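Local coordinates for protein pumilio homolog 23 (Arabidopsis thaliana, PDB 5WZJ) that binds RNA sequence-specifically through its pumilio repeats, recognising an 18S rRNA sequence, and probably regulates translation and mRNA stability, at residues Tyr543-Lys547 with Leu548-Gly552; Glu245-Leu248 with Glu249-Leu253; Ser65-Leu68 with Gln69-Glu73; Ile367-Ser370 with Gln371-Ser375. One frame throughout, in Å; residues are numbered along the deposited sequence.

Contact 1: residues Tyr543-Lys547 with Leu548-Gly552; sequences YLLRK and LDIDG. With nucleotides of chain B.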
loop_
_atom_site.group_PDB
_atom_site.type_symbol
_atom_site.label_atom_id
_atom_site.label_comp_id
_atom_site.label_asym_id
_atom_site.label_seq_id
_atom_site.Cartn_x
_atom_site.Cartn_y
_atom_site.Cartn_z
ATOM N N TYR A 543 -1.574 -25.052 -13.608
ATOM C CA TYR A 543 -1.876 -25.293 -12.204
ATOM C C TYR A 543 -3.331 -25.718 -12.014
ATOM O O TYR A 543 -3.631 -26.568 -11.168
ATOM C CB TYR A 543 -1.565 -24.054 -11.373
ATOM C CG TYR A 543 -2.171 -24.130 -9.998
ATOM C CD1 TYR A 543 -1.580 -24.890 -8.993
ATOM C CD2 TYR A 543 -3.352 -23.467 -9.708
ATOM C CE1 TYR A 543 -2.150 -24.972 -7.722
ATOM C CE2 TYR A 543 -3.925 -23.542 -8.449
ATOM C CZ TYR A 543 -3.326 -24.291 -7.457
ATOM O OH TYR A 543 -3.909 -24.351 -6.208
ATOM N N LEU A 544 -4.250 -25.130 -12.777
ATOM C CA LEU A 544 -5.649 -25.530 -12.680
ATOM C C LEU A 544 -5.840 -26.973 -13.145
ATOM O O LEU A 544 -6.533 -27.768 -12.494
ATOM C CB LEU A 544 -6.508 -24.582 -13.506
ATOM C CG LEU A 544 -7.979 -24.546 -13.136
ATOM C CD1 LEU A 544 -8.071 -24.242 -11.667
ATOM C CD2 LEU A 544 -8.703 -23.487 -13.938
ATOM N N LEU A 545 -5.227 -27.326 -14.280
ATOM C CA LEU A 545 -5.369 -28.677 -14.812
ATOM C C LEU A 545 -4.811 -29.716 -13.850
ATOM O O LEU A 545 -5.383 -30.806 -13.721
ATOM C CB LEU A 545 -4.683 -28.778 -16.184
ATOM C CG LEU A 545 -5.349 -28.009 -17.335
ATOM C CD1 LEU A 545 -4.435 -27.907 -18.549
ATOM C CD2 LEU A 545 -6.666 -28.653 -17.735
ATOM N N ARG A 546 -3.724 -29.384 -13.143
ATOM C CA ARG A 546 -3.120 -30.322 -12.199
ATOM C C ARG A 546 -3.932 -30.430 -10.912
ATOM O O ARG A 546 -4.133 -31.533 -10.388
ATOM C CB ARG A 546 -1.683 -29.899 -11.875
ATOM C CG ARG A 546 -0.602 -30.528 -12.749
ATOM C CD ARG A 546 0.811 -30.124 -12.300
ATOM N NE ARG A 546 1.192 -28.778 -12.737
ATOM C CZ ARG A 546 1.269 -27.710 -11.941
ATOM N NH1 ARG A 546 1.627 -26.533 -12.444
ATOM N NH2 ARG A 546 0.998 -27.812 -10.645
ATOM N N LYS A 547 -4.393 -29.299 -10.380
ATOM C CA LYS A 547 -5.107 -29.314 -9.108
ATOM C C LYS A 547 -6.443 -30.045 -9.211
ATOM O O LYS A 547 -6.858 -30.709 -8.255
ATOM C CB LYS A 547 -5.322 -27.882 -8.618
ATOM C CG LYS A 547 -5.946 -27.757 -7.228
ATOM C CD LYS A 547 -6.484 -26.340 -7.026
ATOM C CE LYS A 547 -6.756 -26.001 -5.568
ATOM N NZ LYS A 547 -8.126 -26.374 -5.135
ATOM N N LEU A 548 -7.135 -29.925 -10.342
ATOM C CA LEU A 548 -8.383 -30.642 -10.567
ATOM C C LEU A 548 -8.170 -31.989 -11.256
ATOM O O LEU A 548 -9.146 -32.708 -11.471
ATOM C CB LEU A 548 -9.356 -29.786 -11.385
ATOM C CG LEU A 548 -10.198 -28.749 -10.614
ATOM C CD1 LEU A 548 -9.336 -27.835 -9.761
ATOM C CD2 LEU A 548 -11.078 -27.919 -11.554
ATOM N N ASP A 549 -6.927 -32.338 -11.600
ATOM C CA ASP A 549 -6.594 -33.605 -12.257
ATOM C C ASP A 549 -7.457 -33.826 -13.494
ATOM O O ASP A 549 -8.117 -34.854 -13.650
ATOM C CB ASP A 549 -6.720 -34.780 -11.282
ATOM C CG ASP A 549 -6.184 -36.078 -11.861
ATOM O OD1 ASP A 549 -5.460 -36.038 -12.883
ATOM O OD2 ASP A 549 -6.500 -37.144 -11.295
ATOM N N ILE A 550 -7.459 -32.832 -14.383
ATOM C CA ILE A 550 -8.343 -32.891 -15.539
ATOM C C ILE A 550 -7.938 -34.040 -16.457
ATOM O O ILE A 550 -8.796 -34.718 -17.036
ATOM C CB ILE A 550 -8.358 -31.529 -16.262
ATOM C CG1 ILE A 550 -8.959 -30.456 -15.343
ATOM C CG2 ILE A 550 -9.170 -31.594 -17.549
ATOM C CD1 ILE A 550 -10.398 -30.782 -14.870
ATOM N N ASP A 551 -6.630 -34.296 -16.579
ATOM C CA ASP A 551 -6.166 -35.423 -17.388
ATOM C C ASP A 551 -6.682 -36.752 -16.838
ATOM O O ASP A 551 -7.103 -37.625 -17.605
ATOM C CB ASP A 551 -4.636 -35.438 -17.455
ATOM C CG ASP A 551 -4.070 -34.312 -18.306
ATOM O OD1 ASP A 551 -4.795 -33.788 -19.177
ATOM O OD2 ASP A 551 -2.890 -33.962 -18.108
ATOM N N GLY A 552 -6.655 -36.920 -15.509
ATOM C CA GLY A 552 -7.148 -38.154 -14.914
ATOM C C GLY A 552 -8.645 -38.333 -15.079
ATOM O O GLY A 552 -9.132 -39.457 -15.237
ATOM O "O5'" G B 1 2.252 -16.330 -10.134
ATOM C "C5'" G B 1 2.143 -15.975 -11.506
ATOM C "C4'" G B 1 0.705 -15.950 -11.964
ATOM O "O4'" G B 1 0.171 -17.302 -11.982
ATOM C "C3'" G B 1 -0.269 -15.168 -11.086
ATOM O "O3'" G B 1 -0.251 -13.771 -11.359
ATOM C "C2'" G B 1 -1.608 -15.830 -11.399
ATOM O "O2'" G B 1 -2.144 -15.330 -12.615
ATOM C "C1'" G B 1 -1.193 -17.291 -11.618
ATOM N N9 G B 1 -1.369 -18.108 -10.400
ATOM C C8 G B 1 -0.483 -18.260 -9.354
ATOM N N7 G B 1 -0.926 -19.042 -8.405
ATOM C C5 G B 1 -2.187 -19.429 -8.850
ATOM C C6 G B 1 -3.154 -20.277 -8.243
ATOM O O6 G B 1 -3.077 -20.871 -7.157
ATOM N N1 G B 1 -4.300 -20.397 -9.036
ATOM C C2 G B 1 -4.497 -19.783 -10.252
ATOM N N2 G B 1 -5.675 -20.024 -10.855
ATOM N N3 G B 1 -3.599 -18.989 -10.830
ATOM C C4 G B 1 -2.479 -18.859 -10.079
#

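Contact 2: residues Glu245-Leu248 with Glu249-Leu253; sequences EQLL and EIIPL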
loop_
_atom_site.group_PDB
_atom_site.type_symbol
_atom_site.label_atom_id
_atom_site.label_comp_id
_atom_site.label_asym_id
_atom_site.label_seq_id
_atom_site.Cartn_x
_atom_site.Cartn_y
_atom_site.Cartn_z
ATOM N N GLU A 245 8.756 4.473 22.534
ATOM C CA GLU A 245 9.435 5.549 23.247
ATOM C C GLU A 245 9.945 6.628 22.296
ATOM O O GLU A 245 9.988 7.804 22.671
ATOM C CB GLU A 245 10.582 4.988 24.107
ATOM C CG GLU A 245 11.902 4.684 23.383
ATOM C CD GLU A 245 11.880 3.388 22.568
ATOM O OE1 GLU A 245 10.823 2.718 22.489
ATOM O OE2 GLU A 245 12.941 3.038 22.010
ATOM N N GLN A 246 10.342 6.258 21.071
ATOM C CA GLN A 246 10.728 7.271 20.095
ATOM C C GLN A 246 9.502 7.954 19.485
ATOM O O GLN A 246 9.508 9.173 19.282
ATOM C CB GLN A 246 11.606 6.647 18.998
ATOM C CG GLN A 246 12.880 6.000 19.533
ATOM C CD GLN A 246 13.992 5.958 18.498
ATOM O OE1 GLN A 246 14.490 6.999 18.069
ATOM N NE2 GLN A 246 14.396 4.749 18.105
ATOM N N LEU A 247 8.453 7.182 19.182
ATOM C CA LEU A 247 7.234 7.763 18.620
ATOM C C LEU A 247 6.636 8.797 19.557
ATOM O O LEU A 247 6.169 9.851 19.107
ATOM C CB LEU A 247 6.210 6.669 18.318
ATOM C CG LEU A 247 6.601 5.742 17.164
ATOM C CD1 LEU A 247 5.663 4.561 17.103
ATOM C CD2 LEU A 247 6.558 6.531 15.871
ATOM N N LEU A 248 6.648 8.518 20.870
ATOM C CA LEU A 248 6.132 9.461 21.859
ATOM C C LEU A 248 7.014 10.694 22.006
ATOM O O LEU A 248 6.553 11.720 22.507
ATOM C CB LEU A 248 5.962 8.762 23.216
ATOM C CG LEU A 248 4.888 7.661 23.216
ATOM C CD1 LEU A 248 5.020 6.747 24.455
ATOM C CD2 LEU A 248 3.484 8.276 23.143
ATOM N N GLU A 249 8.269 10.626 21.574
ATOM C CA GLU A 249 9.102 11.820 21.556
ATOM C C GLU A 249 8.949 12.596 20.248
ATOM O O GLU A 249 8.904 13.828 20.267
ATOM C CB GLU A 249 10.577 11.436 21.773
ATOM C CG GLU A 249 11.457 12.542 22.373
ATOM C CD GLU A 249 11.323 12.656 23.897
ATOM O OE1 GLU A 249 10.450 11.976 24.503
ATOM O OE2 GLU A 249 12.106 13.426 24.490
ATOM N N ILE A 250 8.858 11.905 19.108
ATOM C CA ILE A 250 8.937 12.608 17.829
ATOM C C ILE A 250 7.576 13.148 17.392
ATOM O O ILE A 250 7.495 14.224 16.788
ATOM C CB ILE A 250 9.563 11.712 16.743
ATOM C CG1 ILE A 250 8.707 10.489 16.460
ATOM C CG2 ILE A 250 10.981 11.301 17.121
ATOM C CD1 ILE A 250 9.406 9.490 15.551
ATOM N N ILE A 251 6.487 12.420 17.642
ATOM C CA ILE A 251 5.180 12.859 17.144
ATOM C C ILE A 251 4.750 14.191 17.773
ATOM O O ILE A 251 4.265 15.060 17.033
ATOM C CB ILE A 251 4.138 11.746 17.303
ATOM C CG1 ILE A 251 4.421 10.609 16.317
ATOM C CG2 ILE A 251 2.714 12.300 17.101
ATOM C CD1 ILE A 251 3.505 9.405 16.521
ATOM N N PRO A 252 4.911 14.411 19.087
ATOM C CA PRO A 252 4.590 15.748 19.636
ATOM C C PRO A 252 5.400 16.879 19.023
ATOM O O PRO A 252 4.881 17.998 18.904
ATOM C CB PRO A 252 4.892 15.599 21.139
ATOM C CG PRO A 252 4.771 14.146 21.407
ATOM C CD PRO A 252 5.205 13.439 20.159
ATOM N N LEU A 253 6.657 16.630 18.637
ATOM C CA LEU A 253 7.426 17.649 17.920
ATOM C C LEU A 253 6.801 17.954 16.559
ATOM O O LEU A 253 6.613 19.119 16.194
ATOM C CB LEU A 253 8.888 17.206 17.759
ATOM C CG LEU A 253 9.745 17.037 19.020
ATOM C CD1 LEU A 253 11.110 16.404 18.705
ATOM C CD2 LEU A 253 9.933 18.366 19.737
HETATM O O HOH W 1 9.405 9.214 24.909
#

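Contact 3: residues Ser65-Leu68 with Gln69-Glu73; sequences SHVL and QTLLE. With nucleotides of chain B.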
loop_
_atom_site.group_PDB
_atom_site.type_symbol
_atom_site.label_atom_id
_atom_site.label_comp_id
_atom_site.label_asym_id
_atom_site.label_seq_id
_atom_site.Cartn_x
_atom_site.Cartn_y
_atom_site.Cartn_z
ATOM N N SER A 65 27.270 12.445 -14.402
ATOM C CA SER A 65 26.582 11.934 -13.213
ATOM C C SER A 65 26.171 10.480 -13.407
ATOM O O SER A 65 26.286 9.660 -12.489
ATOM C CB SER A 65 25.355 12.792 -12.898
ATOM O OG SER A 65 24.442 12.821 -13.999
ATOM N N HIS A 66 25.746 10.134 -14.622
ATOM C CA HIS A 66 25.331 8.767 -14.913
ATOM C C HIS A 66 26.509 7.798 -14.825
ATOM O O HIS A 66 26.355 6.675 -14.335
ATOM C CB HIS A 66 24.674 8.714 -16.298
ATOM C CG HIS A 66 23.399 9.494 -16.385
ATOM N ND1 HIS A 66 22.158 8.921 -16.189
ATOM C CD2 HIS A 66 23.173 10.814 -16.601
ATOM C CE1 HIS A 66 21.223 9.845 -16.306
ATOM N NE2 HIS A 66 21.812 11.006 -16.540
ATOM N N VAL A 67 27.689 8.210 -15.299
ATOM C CA VAL A 67 28.869 7.357 -15.176
ATOM C C VAL A 67 29.232 7.169 -13.710
ATOM O O VAL A 67 29.550 6.059 -13.270
ATOM C CB VAL A 67 30.046 7.948 -15.976
ATOM C CG1 VAL A 67 31.286 7.085 -15.810
ATOM C CG2 VAL A 67 29.664 8.073 -17.453
ATOM N N LEU A 68 29.168 8.248 -12.929
ATOM C CA LEU A 68 29.511 8.156 -11.514
ATOM C C LEU A 68 28.575 7.196 -10.788
ATOM O O LEU A 68 29.015 6.440 -9.917
ATOM C CB LEU A 68 29.488 9.556 -10.891
ATOM C CG LEU A 68 29.962 9.748 -9.449
ATOM C CD1 LEU A 68 31.313 9.060 -9.191
ATOM C CD2 LEU A 68 30.047 11.239 -9.121
ATOM N N GLN A 69 27.290 7.173 -11.167
ATOM C CA GLN A 69 26.370 6.181 -10.609
ATOM C C GLN A 69 26.871 4.766 -10.863
ATOM O O GLN A 69 26.847 3.912 -9.966
ATOM C CB GLN A 69 24.975 6.328 -11.215
ATOM C CG GLN A 69 24.184 7.525 -10.735
ATOM C CD GLN A 69 22.781 7.503 -11.282
ATOM O OE1 GLN A 69 22.493 8.131 -12.299
ATOM N NE2 GLN A 69 21.893 6.773 -10.611
ATOM N N THR A 70 27.284 4.494 -12.102
ATOM C CA THR A 70 27.821 3.187 -12.450
ATOM C C THR A 70 29.042 2.857 -11.603
ATOM O O THR A 70 29.158 1.742 -11.085
ATOM C CB THR A 70 28.177 3.153 -13.941
ATOM O OG1 THR A 70 27.011 3.475 -14.711
ATOM C CG2 THR A 70 28.690 1.766 -14.344
ATOM N N LEU A 71 29.955 3.821 -11.435
ATOM C CA LEU A 71 31.150 3.579 -10.623
ATOM C C LEU A 71 30.792 3.262 -9.168
ATOM O O LEU A 71 31.378 2.363 -8.551
ATOM C CB LEU A 71 32.068 4.795 -10.686
ATOM C CG LEU A 71 32.496 5.211 -12.099
ATOM C CD1 LEU A 71 33.370 6.429 -12.024
ATOM C CD2 LEU A 71 33.225 4.067 -12.796
ATOM N N LEU A 72 29.839 3.996 -8.599
ATOM C CA LEU A 72 29.524 3.807 -7.187
ATOM C C LEU A 72 28.858 2.463 -6.938
ATOM O O LEU A 72 29.092 1.841 -5.897
ATOM C CB LEU A 72 28.631 4.947 -6.692
ATOM C CG LEU A 72 29.337 6.296 -6.565
ATOM C CD1 LEU A 72 28.337 7.432 -6.363
ATOM C CD2 LEU A 72 30.325 6.256 -5.411
ATOM N N GLU A 73 28.042 1.992 -7.879
ATOM C CA GLU A 73 27.387 0.701 -7.722
ATOM C C GLU A 73 28.276 -0.466 -8.140
ATOM O O GLU A 73 27.919 -1.619 -7.879
ATOM C CB GLU A 73 26.064 0.681 -8.508
ATOM C CG GLU A 73 24.933 1.595 -7.901
ATOM C CD GLU A 73 23.842 2.005 -8.922
ATOM O OE1 GLU A 73 22.908 2.774 -8.554
ATOM O OE2 GLU A 73 23.924 1.571 -10.103
ATOM P P G B 11 13.362 16.658 -13.253
ATOM O OP1 G B 11 13.171 17.879 -12.431
ATOM O OP2 G B 11 12.472 16.384 -14.406
ATOM O "O5'" G B 11 14.870 16.733 -13.726
ATOM C "C5'" G B 11 15.367 15.969 -14.816
ATOM C "C4'" G B 11 16.876 15.934 -14.756
ATOM O "O4'" G B 11 17.273 14.839 -13.885
ATOM C "C3'" G B 11 17.597 15.708 -16.084
ATOM O "O3'" G B 11 18.873 16.363 -16.049
ATOM C "C2'" G B 11 17.830 14.211 -16.071
ATOM O "O2'" G B 11 18.888 13.787 -16.904
ATOM C "C1'" G B 11 18.136 13.974 -14.586
ATOM N N9 G B 11 17.899 12.590 -14.170
ATOM C C8 G B 11 16.696 11.906 -14.167
ATOM N N7 G B 11 16.826 10.648 -13.809
ATOM C C5 G B 11 18.191 10.492 -13.572
ATOM C C6 G B 11 18.934 9.356 -13.163
ATOM O O6 G B 11 18.515 8.221 -12.922
ATOM N N1 G B 11 20.300 9.637 -13.064
ATOM C C2 G B 11 20.877 10.867 -13.307
ATOM N N2 G B 11 22.213 10.957 -13.145
ATOM N N3 G B 11 20.195 11.937 -13.684
ATOM C C4 G B 11 18.871 11.680 -13.803
#

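Contact 4: residues Ile367-Ser370 with Gln371-Ser375; sequences IAVS and QRLQS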
loop_
_atom_site.group_PDB
_atom_site.type_symbol
_atom_site.label_atom_id
_atom_site.label_comp_id
_atom_site.label_asym_id
_atom_site.label_seq_id
_atom_site.Cartn_x
_atom_site.Cartn_y
_atom_site.Cartn_z
ATOM N N ILE A 367 -17.018 -0.060 8.418
ATOM C CA ILE A 367 -17.551 -1.418 8.418
ATOM C C ILE A 367 -16.468 -2.420 8.804
ATOM O O ILE A 367 -16.704 -3.330 9.609
ATOM C CB ILE A 367 -18.163 -1.741 7.043
ATOM C CG1 ILE A 367 -19.384 -0.843 6.794
ATOM C CG2 ILE A 367 -18.534 -3.213 6.965
ATOM C CD1 ILE A 367 -19.948 -0.956 5.404
ATOM N N ALA A 368 -15.260 -2.256 8.262
ATOM C CA ALA A 368 -14.197 -3.218 8.536
ATOM C C ALA A 368 -13.783 -3.198 10.002
ATOM O O ALA A 368 -13.496 -4.250 10.587
ATOM C CB ALA A 368 -12.988 -2.936 7.641
ATOM N N VAL A 369 -13.734 -2.013 10.615
ATOM C CA VAL A 369 -13.286 -1.943 11.998
ATOM C C VAL A 369 -14.371 -2.396 12.970
ATOM O O VAL A 369 -14.045 -2.833 14.077
ATOM C CB VAL A 369 -12.788 -0.529 12.346
ATOM C CG1 VAL A 369 -13.953 0.388 12.695
ATOM C CG2 VAL A 369 -11.785 -0.594 13.488
ATOM N N SER A 370 -15.658 -2.302 12.600
ATOM C CA SER A 370 -16.688 -2.914 13.437
ATOM C C SER A 370 -16.421 -4.404 13.594
ATOM O O SER A 370 -16.539 -4.963 14.694
ATOM C CB SER A 370 -18.079 -2.683 12.839
ATOM O OG SER A 370 -18.431 -3.721 11.948
ATOM N N GLN A 371 -16.008 -5.045 12.505
ATOM C CA GLN A 371 -15.680 -6.462 12.524
ATOM C C GLN A 371 -14.511 -6.746 13.457
ATOM O O GLN A 371 -14.539 -7.717 14.222
ATOM C CB GLN A 371 -15.367 -6.896 11.101
ATOM C CG GLN A 371 -15.345 -8.354 10.840
ATOM C CD GLN A 371 -15.142 -8.602 9.368
ATOM O OE1 GLN A 371 -14.063 -9.009 8.939
ATOM N NE2 GLN A 371 -16.171 -8.316 8.575
ATOM N N ARG A 372 -13.480 -5.898 13.423
ATOM C CA ARG A 372 -12.305 -6.140 14.252
ATOM C C ARG A 372 -12.577 -5.820 15.714
ATOM O O ARG A 372 -12.137 -6.549 16.610
ATOM C CB ARG A 372 -11.115 -5.320 13.744
ATOM C CG ARG A 372 -9.969 -5.248 14.741
ATOM C CD ARG A 372 -8.714 -4.596 14.161
ATOM N NE ARG A 372 -8.783 -3.138 14.096
ATOM C CZ ARG A 372 -8.617 -2.328 15.138
ATOM N NH1 ARG A 372 -8.394 -2.835 16.340
ATOM N NH2 ARG A 372 -8.672 -1.002 14.980
ATOM N N LEU A 373 -13.283 -4.727 15.981
ATOM C CA LEU A 373 -13.585 -4.380 17.358
ATOM C C LEU A 373 -14.794 -5.133 17.906
ATOM O O LEU A 373 -15.078 -5.016 19.104
ATOM C CB LEU A 373 -13.817 -2.876 17.479
ATOM C CG LEU A 373 -12.624 -1.960 17.216
ATOM C CD1 LEU A 373 -13.096 -0.523 17.151
ATOM C CD2 LEU A 373 -11.603 -2.125 18.318
ATOM N N GLN A 374 -15.501 -5.884 17.064
ATOM C CA GLN A 374 -16.689 -6.647 17.456
ATOM C C GLN A 374 -17.731 -5.741 18.114
ATOM O O GLN A 374 -18.201 -5.981 19.223
ATOM C CB GLN A 374 -16.304 -7.810 18.372
ATOM C CG GLN A 374 -15.422 -8.853 17.697
ATOM C CD GLN A 374 -14.667 -9.712 18.699
ATOM O OE1 GLN A 374 -15.019 -9.762 19.878
ATOM N NE2 GLN A 374 -13.616 -10.383 18.235
ATOM N N SER A 375 -18.103 -4.685 17.393
ATOM C CA SER A 375 -19.041 -3.712 17.924
ATOM C C SER A 375 -19.769 -3.041 16.767
ATOM O O SER A 375 -19.150 -2.704 15.757
ATOM C CB SER A 375 -18.304 -2.673 18.792
ATOM O OG SER A 375 -19.183 -1.669 19.253
#

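Contact 1: residues Tyr543-Lys547 with Leu548-Gly552
Leu545 and Ile550 make the tight spot of this helix-to-helix corner: Leu545 CD2 sits 3.6 Å from Ile550 CB, and the two side chains cross at about a right angle. Alongside them the main chain closes up. Leu548 N donates to Leu544 O at 3.1 Å, continuing the helical i to i+4 pattern. One step on, Ile550 N meets Leu545 O at 3.0 Å in the carbonyl plane, while Asp549 N makes a weak bond to Arg546 O. With Asp549 at positive phi (52°), this is a Schellman motif. Leu544 and Leu548 are buried on the same side, their CD1 atoms 4.3 Å apart, and both lean on Leu528 of helix 518-530, whose Ala525 and Leu529 also receive Ile550.

The solvent side is looser: Arg546 is exposed and folds back along its own helix, one guanidinium face lying over Tyr543 CA. Lys547 and Tyr543 form a polar rim held by helix 503-514: Lys547 makes a salt bridge with Asp514, and the Tyr543 hydroxyl is bonded to Glu510. With CG anti to the backbone N (chi1 166°), Tyr543 brings its ring to the RNA, Tyr543 CE2 3.1 Å from O6 of G1 of chain B. Asp549 OD1, met from above the carboxylate plane, accepts from Gly552 N at 3.0 Å. Asp549 thus ends one helix and N-caps the next, and its negative charge is likely to suit the start of helix 550-555.

Contact 2: residues Glu245-Leu248 with Glu249-Leu253
Gln246 O takes two backbone donors from the following turn, and they come at it very differently. Ile250 N lies nearly along the C=O axis at 2.8 Å, the usual helical bond, whereas Glu249 N stands 69° out of the carbonyl plane at 3.0 Å. Leu247 O receives Ile251 N at 3.0 Å. Pro252 has no N-H to give, so Leu248 O faces ring carbon instead, 3.2 Å from Pro252 CD, and helix 244-254 is kinked here.

Among the side chains, Ile250 has CG1 in the crowded position between its backbone N and carbonyl carbon (chi1 63°), which lays Ile250 CG1 over Gln246 O at 3.2 Å. Its far end reaches Leu247, with Ile250 CD1 4.1 Å from Leu247 CD2; that same leucine methyl also meets Ile251 CD1. Ile250, a residue of Pumilio repeat 4, continues into Leu209 and Leu213 of helix 202-213 and Leu237 of helix 227-239, so this face is buried between helix 244-254 and those two helices. A serine in place of Ile250 would probably open a gap between Leu247 and those leucines.

The polar side is bridged by water. Glu249 bends at chi2 (81°), and one water donates both to Glu249 OE1 at 3.0 Å and to Glu245 O at 2.7 Å. The helix is therefore two-faced: greasy where it packs on its neighbours, and hydrated at Glu245 O, which the water joins to the carboxylate of Glu249.

Contact 3: residues Ser65-Leu68 with Gln69-Glu73
Ser65 and Gln69, one helical turn apart, converge on guanine G11 of chain B through their torsions. Ser65 OG stands between its own backbone N and carbonyl carbon (chi1 58°). Gln69 starts with CG beside the backbone N and then runs extended (chi2 -174°), which delivers its amide oxygen to the base. Gln69 OE1 accepts from both G11 N1, at 2.8 Å, and G11 N2, at 3.0 Å, while Ser65 OG takes G11 N2 from its other side at 3.0 Å. Between them in sequence, His66 slides its ring against the base: G11 N2 lies over the ring centre, and His66 CE1 is 3.2 Å from G11 C2.

A second shell holds these groups in place. Gln69 NE2 is bonded to Ser106 OG of helix 100-112, which fixes the turn of the amide, and Ser65 OG is also bonded to Asp61 O. On the backbone, His66 O receives Thr70 N and Thr70 OG1 from opposite faces of its plane, each at 3.3 Å. Away from the RNA, Leu68 CG packs 4.2 Å from Leu72 CD1, and both touch Val103 of helix 100-112.

Ser65, His66 and Gln69 hold the first, second and fifth places of the base-reading helix of a pumilio repeat, here repeat 1. With acceptors set before N1 and N2, the site suits guanine; an adenine would offer an acceptor at N1 and no 2-amino group.

Contact 4: residues Ile367-Ser370 with Gln371-Ser375
Ile367 O starts the run with two donors: a weak bond from Gln371 N at 3.4 Å and a shorter one from Ser370 OG at 2.9 Å. Next, Ala368 O receives Arg372 N at 3.3 Å, and Gln371 CB lies against the same oxygen. The amide of Gln371 leaves this turn altogether and gives its NE2 to Gly435 O.

Val369 does most of the apolar work. Its CG2, anti to the backbone N, runs side by side with Leu373, and Val369 CG2 is 3.9 Å from Leu373 CD1. Arg372 bends at chi3 (78°) and brings its guanidinium obliquely to the same methyl, Arg372 NH2 standing 3.5 Å from Val369 CG2; that nitrogen is bonded onward to Ser332 O and Ala334 O. Val369 O takes Leu373 N at 2.8 Å in a nearly straight bond. This is the C-terminal end of helix 360-373, one of the stacked helices of the pumilio superhelix, and the chain breaks out of it at Gln374, whose phi is positive (55°).

Ser370 closes that end. Its carbonyl oxygen accepts from Ser375 N at 3.1 Å, five residues on, and its side chain is buried among Met340, Cys380 and Phe439. Replacing Ser370 by a valine would probably leave Ile367 O without its shorter bond, relying on the weak one from Gln371 N.

How the contacts relate
Along the chain the order is contact 3, contact 2, contact 4, contact 1, and the four are strung out over the all-helical superhelix without touching. Contact 3 lies on helix 64-74 in the first pumilio repeat, contact 2 on helix 244-254 in the fourth, contact 4 on helix 360-373, and contact 1 at the corner between helices 541-547 and 550-555. Successive centres are about 38, 28 and 39 Å apart, while those of contacts 3 and 1 are about 50 Å apart, as on a curve. Those outer two meet opposite ends of the RNA, G11 and G1 of chain B; contacts 2 and 4 stand back from it and belong to the helical packing.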